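AxyAgu115A (Amphibacillus xylanus NBRC 15112, PDB 6NPS) probably removes glucuronic acid side groups from glucuronoxylan as a family GH115 alpha-glucuronidase. Local coordinates at residues F411-N424 with D453-L465. The protein carries 3 engineered substitutions. Numbering follows the deposited sequence.
Sequences FDYHGGPVSYEWIN and DIATQELPLSFFL
F411 packs its ring against P460 where a loop of the TIM-barrel domain meets a loop that turns into a helix: segment 411-424 follows barrel strand 405-410, while segment 453-465 comes after the neighbouring parallel strand 446-450 and runs into helix 458-469. This is the tight part. P460 CB sits over one ring face, a CH-pi contact 4.1 Å from the ring centroid, while F411 CZ reaches F464 CB at 4.0 Å. With CG anti to its carbonyl carbon (chi1 -63°), F411 points its ring at the first turn of the helix; V449 and I431 add to the apolar surroundings.

Next to it, the N424 side chain comes at the P460 ring from the opposite direction, N424 OD1 3.6 Å from P460 CG. That OD1 accepts from S426 N, and ND2 is hydrogen-bonded to Y513 OH; together these should hold the amide's rotation. At the type II turn I454-Q457, N424 N donates to T456 OG1 (2.9 Å, N-H...O 164°), and the same hydroxyl donates to A455 O, linking the two segments. With an alanine here, the N424 N-H would probably lose its acceptor and A455 O its hydroxyl donor.

The looser end lies at E421 and D453, whose CA atoms are 8.0 Å apart. D453 OD2 accepts from F182 N, and a water lies between the two residues, 2.6 Å from both E421 O and D453 OD1.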
loop_
_atom_site.group_PDB
_atom_site.type_symbol
_atom_site.label_atom_id
_atom_site.label_comp_id
_atom_site.label_asym_id
_atom_site.label_seq_id
_atom_site.Cartn_x
_atom_site.Cartn_y
_atom_site.Cartn_z
ATOM N N PHE A 411 -23.333 6.583 -24.312
ATOM C CA PHE A 411 -21.959 6.299 -24.711
ATOM C C PHE A 411 -20.970 7.167 -23.961
ATOM O O PHE A 411 -19.769 7.039 -24.199
ATOM C CB PHE A 411 -21.729 6.574 -26.218
ATOM C CG PHE A 411 -22.534 5.710 -27.158
ATOM C CD1 PHE A 411 -23.145 4.543 -26.732
ATOM C CD2 PHE A 411 -22.657 6.077 -28.494
ATOM C CE1 PHE A 411 -23.843 3.733 -27.611
ATOM C CE2 PHE A 411 -23.388 5.278 -29.380
ATOM C CZ PHE A 411 -23.991 4.117 -28.936
ATOM N N ASP A 412 -21.453 8.079 -23.106
ATOM C CA ASP A 412 -20.662 9.131 -22.473
ATOM C C ASP A 412 -21.438 9.573 -21.249
ATOM O O ASP A 412 -22.660 9.696 -21.315
ATOM C CB ASP A 412 -20.453 10.281 -23.466
ATOM C CG ASP A 412 -19.404 11.305 -23.031
ATOM O OD1 ASP A 412 -19.666 12.083 -22.084
ATOM O OD2 ASP A 412 -18.326 11.366 -23.685
ATOM N N TYR A 413 -20.761 9.768 -20.125
ATOM C CA TYR A 413 -21.479 10.167 -18.928
ATOM C C TYR A 413 -20.568 10.927 -17.977
ATOM O O TYR A 413 -19.461 10.485 -17.671
ATOM C CB TYR A 413 -22.069 8.953 -18.222
ATOM C CG TYR A 413 -22.847 9.302 -16.969
ATOM C CD1 TYR A 413 -23.948 10.169 -17.025
ATOM C CD2 TYR A 413 -22.509 8.729 -15.736
ATOM C CE1 TYR A 413 -24.672 10.503 -15.884
ATOM C CE2 TYR A 413 -23.240 9.012 -14.616
ATOM C CZ TYR A 413 -24.310 9.900 -14.690
ATOM O OH TYR A 413 -25.020 10.197 -13.580
ATOM N N HIS A 414 -21.074 12.013 -17.449
ATOM C CA HIS A 414 -20.373 12.824 -16.459
ATOM C C HIS A 414 -21.113 12.602 -15.148
ATOM O O HIS A 414 -22.161 13.209 -14.920
ATOM C CB HIS A 414 -20.398 14.280 -16.917
ATOM C CG HIS A 414 -19.665 15.232 -16.027
ATOM N ND1 HIS A 414 -18.301 15.160 -15.817
ATOM C CD2 HIS A 414 -20.104 16.297 -15.306
ATOM C CE1 HIS A 414 -17.934 16.148 -15.017
ATOM N NE2 HIS A 414 -19.008 16.846 -14.693
ATOM N N GLY A 415 -20.584 11.754 -14.275
ATOM C CA GLY A 415 -21.284 11.437 -13.038
ATOM C C GLY A 415 -20.659 10.212 -12.404
ATOM O O GLY A 415 -19.583 9.783 -12.813
ATOM N N GLY A 416 -21.340 9.653 -11.403
ATOM C CA GLY A 416 -20.797 8.505 -10.685
ATOM C C GLY A 416 -21.102 7.143 -11.311
ATOM O O GLY A 416 -21.988 7.024 -12.161
ATOM N N PRO A 417 -20.377 6.069 -10.885
ATOM C CA PRO A 417 -19.253 6.129 -9.917
ATOM C C PRO A 417 -17.995 6.804 -10.468
ATOM O O PRO A 417 -17.236 7.349 -9.683
ATOM C CB PRO A 417 -18.956 4.633 -9.611
ATOM C CG PRO A 417 -20.188 3.910 -9.964
ATOM C CD PRO A 417 -20.785 4.670 -11.145
ATOM N N VAL A 418 -17.743 6.704 -11.772
ATOM C CA VAL A 418 -16.600 7.322 -12.456
ATOM C C VAL A 418 -17.103 7.784 -13.829
ATOM O O VAL A 418 -17.694 6.991 -14.577
ATOM C CB VAL A 418 -15.397 6.355 -12.679
ATOM C CG1 VAL A 418 -14.137 7.141 -13.219
ATOM C CG2 VAL A 418 -15.058 5.526 -11.404
ATOM N N SER A 419 -16.789 9.017 -14.193
ATOM C CA SER A 419 -17.192 9.534 -15.490
ATOM C C SER A 419 -16.427 8.817 -16.595
ATOM O O SER A 419 -15.368 8.229 -16.372
ATOM C CB SER A 419 -16.941 11.043 -15.583
ATOM O OG SER A 419 -17.570 11.731 -14.506
ATOM N N TYR A 420 -16.994 8.850 -17.800
ATOM C CA TYR A 420 -16.277 8.388 -18.978
ATOM C C TYR A 420 -16.633 9.321 -20.122
ATOM O O TYR A 420 -17.798 9.399 -20.577
ATOM C CB TYR A 420 -16.574 6.919 -19.306
ATOM C CG TYR A 420 -18.020 6.545 -19.466
ATOM C CD1 TYR A 420 -18.860 6.380 -18.359
ATOM C CD2 TYR A 420 -18.522 6.280 -20.731
ATOM C CE1 TYR A 420 -20.187 6.035 -18.531
ATOM C CE2 TYR A 420 -19.841 5.938 -20.921
ATOM C CZ TYR A 420 -20.663 5.804 -19.825
ATOM O OH TYR A 420 -21.968 5.449 -20.051
ATOM N N GLU A 421 -15.631 10.076 -20.555
ATOM C CA GLU A 421 -15.911 11.182 -21.461
ATOM C C GLU A 421 -14.774 11.480 -22.421
ATOM O O GLU A 421 -14.846 12.505 -23.101
ATOM C CB GLU A 421 -16.192 12.498 -20.685
ATOM C CG GLU A 421 -17.088 12.415 -19.462
ATOM C CD GLU A 421 -17.304 13.789 -18.810
ATOM O OE1 GLU A 421 -17.783 14.716 -19.506
ATOM O OE2 GLU A 421 -16.984 13.942 -17.611
ATOM N N TRP A 422 -13.713 10.666 -22.484
ATOM C CA TRP A 422 -12.541 11.070 -23.250
ATOM C C TRP A 422 -12.565 10.476 -24.667
ATOM O O TRP A 422 -12.627 11.201 -25.667
ATOM C CB TRP A 422 -11.286 10.630 -22.472
ATOM C CG TRP A 422 -10.000 10.894 -23.171
ATOM C CD1 TRP A 422 -9.596 12.068 -23.727
ATOM C CD2 TRP A 422 -8.944 9.960 -23.373
ATOM N NE1 TRP A 422 -8.341 11.928 -24.265
ATOM C CE2 TRP A 422 -7.915 10.639 -24.071
ATOM C CE3 TRP A 422 -8.776 8.613 -23.048
ATOM C CZ2 TRP A 422 -6.724 10.018 -24.450
ATOM C CZ3 TRP A 422 -7.582 7.974 -23.438
ATOM C CH2 TRP A 422 -6.570 8.683 -24.128
ATOM N N ILE A 423 -12.480 9.156 -24.753
ATOM C CA ILE A 423 -12.493 8.422 -26.015
ATOM C C ILE A 423 -13.511 7.305 -25.872
ATOM O O ILE A 423 -13.661 6.745 -24.779
ATOM C CB ILE A 423 -11.094 7.847 -26.351
ATOM C CG1 ILE A 423 -10.095 8.941 -26.632
ATOM C CG2 ILE A 423 -11.116 7.024 -27.617
ATOM C CD1 ILE A 423 -8.755 8.348 -27.065
ATOM N N ASN A 424 -14.208 6.978 -26.967
ATOM C CA ASN A 424 -15.145 5.838 -27.022
ATOM C C ASN A 424 -14.628 4.634 -26.236
ATOM O O ASN A 424 -13.492 4.180 -26.440
ATOM C CB ASN A 424 -15.368 5.426 -28.496
ATOM C CG ASN A 424 -16.248 4.183 -28.659
ATOM O OD1 ASN A 424 -17.208 3.994 -27.926
ATOM N ND2 ASN A 424 -15.925 3.338 -29.641
ATOM N N ASP A 453 -18.999 14.687 -26.626
ATOM C CA ASP A 453 -18.521 15.632 -27.626
ATOM C C ASP A 453 -18.489 15.027 -29.016
ATOM O O ASP A 453 -17.833 15.592 -29.892
ATOM C CB ASP A 453 -17.102 16.075 -27.282
ATOM C CG ASP A 453 -17.006 16.622 -25.877
ATOM O OD1 ASP A 453 -16.763 15.820 -24.950
ATOM O OD2 ASP A 453 -17.201 17.840 -25.686
ATOM N N ILE A 454 -19.172 13.894 -29.221
ATOM C CA ILE A 454 -19.343 13.194 -30.499
ATOM C C ILE A 454 -18.066 12.520 -30.977
ATOM O O ILE A 454 -18.090 11.351 -31.371
ATOM C CB ILE A 454 -19.881 14.121 -31.604
ATOM C CG1 ILE A 454 -21.148 14.866 -31.145
ATOM C CG2 ILE A 454 -20.133 13.267 -32.856
ATOM C CD1 ILE A 454 -21.558 16.037 -32.040
ATOM N N ALA A 455 -16.955 13.248 -30.987
ATOM C CA ALA A 455 -15.702 12.685 -31.497
ATOM C C ALA A 455 -15.299 11.339 -30.897
ATOM O O ALA A 455 -15.396 11.127 -29.690
ATOM C CB ALA A 455 -14.573 13.694 -31.309
ATOM N N THR A 456 -14.805 10.437 -31.765
ATOM C CA THR A 456 -14.463 9.034 -31.510
ATOM C C THR A 456 -15.688 8.157 -31.267
ATOM O O THR A 456 -15.557 6.928 -31.192
ATOM C CB THR A 456 -13.476 8.841 -30.333
ATOM O OG1 THR A 456 -14.176 8.893 -29.087
ATOM C CG2 THR A 456 -12.392 9.933 -30.347
ATOM N N GLN A 457 -16.885 8.731 -31.219
ATOM C CA GLN A 457 -18.079 7.899 -31.094
ATOM C C GLN A 457 -18.701 7.517 -32.440
ATOM O O GLN A 457 -19.827 7.019 -32.452
ATOM C CB GLN A 457 -19.137 8.598 -30.220
ATOM C CG GLN A 457 -18.616 9.133 -28.888
ATOM C CD GLN A 457 -18.217 8.013 -27.927
ATOM O OE1 GLN A 457 -18.539 6.850 -28.154
ATOM N NE2 GLN A 457 -17.517 8.363 -26.863
ATOM N N GLU A 458 -17.996 7.697 -33.554
ATOM C CA GLU A 458 -18.635 7.555 -34.862
ATOM C C GLU A 458 -19.052 6.114 -35.147
ATOM O O GLU A 458 -20.125 5.889 -35.702
ATOM C CB GLU A 458 -17.717 8.067 -35.977
ATOM C CG GLU A 458 -17.404 9.564 -35.916
ATOM C CD GLU A 458 -16.213 9.895 -34.998
ATOM O OE1 GLU A 458 -15.616 8.959 -34.407
ATOM O OE2 GLU A 458 -15.880 11.098 -34.864
ATOM N N LEU A 459 -18.231 5.110 -34.781
ATOM C CA LEU A 459 -18.660 3.732 -35.047
ATOM C C LEU A 459 -19.892 3.346 -34.227
ATOM O O LEU A 459 -20.884 2.889 -34.816
ATOM C CB LEU A 459 -17.499 2.754 -34.793
ATOM C CG LEU A 459 -17.883 1.269 -34.816
ATOM C CD1 LEU A 459 -18.208 0.892 -36.252
ATOM C CD2 LEU A 459 -16.763 0.371 -34.303
ATOM N N PRO A 460 -19.917 3.501 -32.895
ATOM C CA PRO A 460 -21.130 3.092 -32.164
ATOM C C PRO A 460 -22.341 3.995 -32.437
ATOM O O PRO A 460 -23.476 3.500 -32.379
ATOM C CB PRO A 460 -20.692 3.128 -30.696
ATOM C CG PRO A 460 -19.559 4.059 -30.647
ATOM C CD PRO A 460 -18.848 3.935 -31.996
ATOM N N LEU A 461 -22.135 5.268 -32.775
ATOM C CA LEU A 461 -23.261 6.116 -33.177
ATOM C C LEU A 461 -23.841 5.658 -34.513
ATOM O O LEU A 461 -25.061 5.621 -34.695
ATOM C CB LEU A 461 -22.818 7.594 -33.242
ATOM C CG LEU A 461 -23.915 8.575 -33.758
ATOM C CD1 LEU A 461 -25.123 8.519 -32.821
ATOM C CD2 LEU A 461 -23.367 10.011 -33.902
ATOM N N SER A 462 -22.979 5.331 -35.479
ATOM C CA SER A 462 -23.463 4.812 -36.754
ATOM C C SER A 462 -24.292 3.545 -36.521
ATOM O O SER A 462 -25.375 3.376 -37.096
ATOM C CB SER A 462 -22.268 4.534 -37.690
ATOM O OG SER A 462 -21.559 5.706 -38.096
ATOM N N PHE A 463 -23.791 2.652 -35.655
ATOM C CA PHE A 463 -24.479 1.402 -35.371
ATOM C C PHE A 463 -25.835 1.650 -34.712
ATOM O O PHE A 463 -26.844 1.038 -35.080
ATOM C CB PHE A 463 -23.592 0.512 -34.472
ATOM C CG PHE A 463 -24.278 -0.784 -34.111
ATOM C CD1 PHE A 463 -24.545 -1.706 -35.096
ATOM C CD2 PHE A 463 -24.730 -1.024 -32.815
ATOM C CE1 PHE A 463 -25.247 -2.875 -34.821
ATOM C CE2 PHE A 463 -25.417 -2.215 -32.514
ATOM C CZ PHE A 463 -25.672 -3.132 -33.530
ATOM N N PHE A 464 -25.850 2.505 -33.683
ATOM C CA PHE A 464 -27.058 2.808 -32.925
ATOM C C PHE A 464 -28.152 3.344 -33.847
ATOM O O PHE A 464 -29.299 2.865 -33.821
ATOM C CB PHE A 464 -26.704 3.832 -31.840
ATOM C CG PHE A 464 -27.847 4.179 -30.890
ATOM C CD1 PHE A 464 -28.631 5.291 -31.128
ATOM C CD2 PHE A 464 -28.048 3.447 -29.730
ATOM C CE1 PHE A 464 -29.685 5.652 -30.254
ATOM C CE2 PHE A 464 -29.085 3.763 -28.847
ATOM C CZ PHE A 464 -29.902 4.899 -29.103
ATOM N N LEU A 465 -27.788 4.271 -34.734
ATOM C CA LEU A 465 -28.759 4.847 -35.659
ATOM C C LEU A 465 -29.075 3.924 -36.848
ATOM O O LEU A 465 -30.168 4.031 -37.436
ATOM C CB LEU A 465 -28.244 6.214 -36.141
ATOM C CG LEU A 465 -28.210 7.272 -35.009
ATOM C CD1 LEU A 465 -27.673 8.597 -35.490
ATOM C CD2 LEU A 465 -29.604 7.487 -34.403
HETATM O O HOH W 1 -14.513 14.755 -24.290
#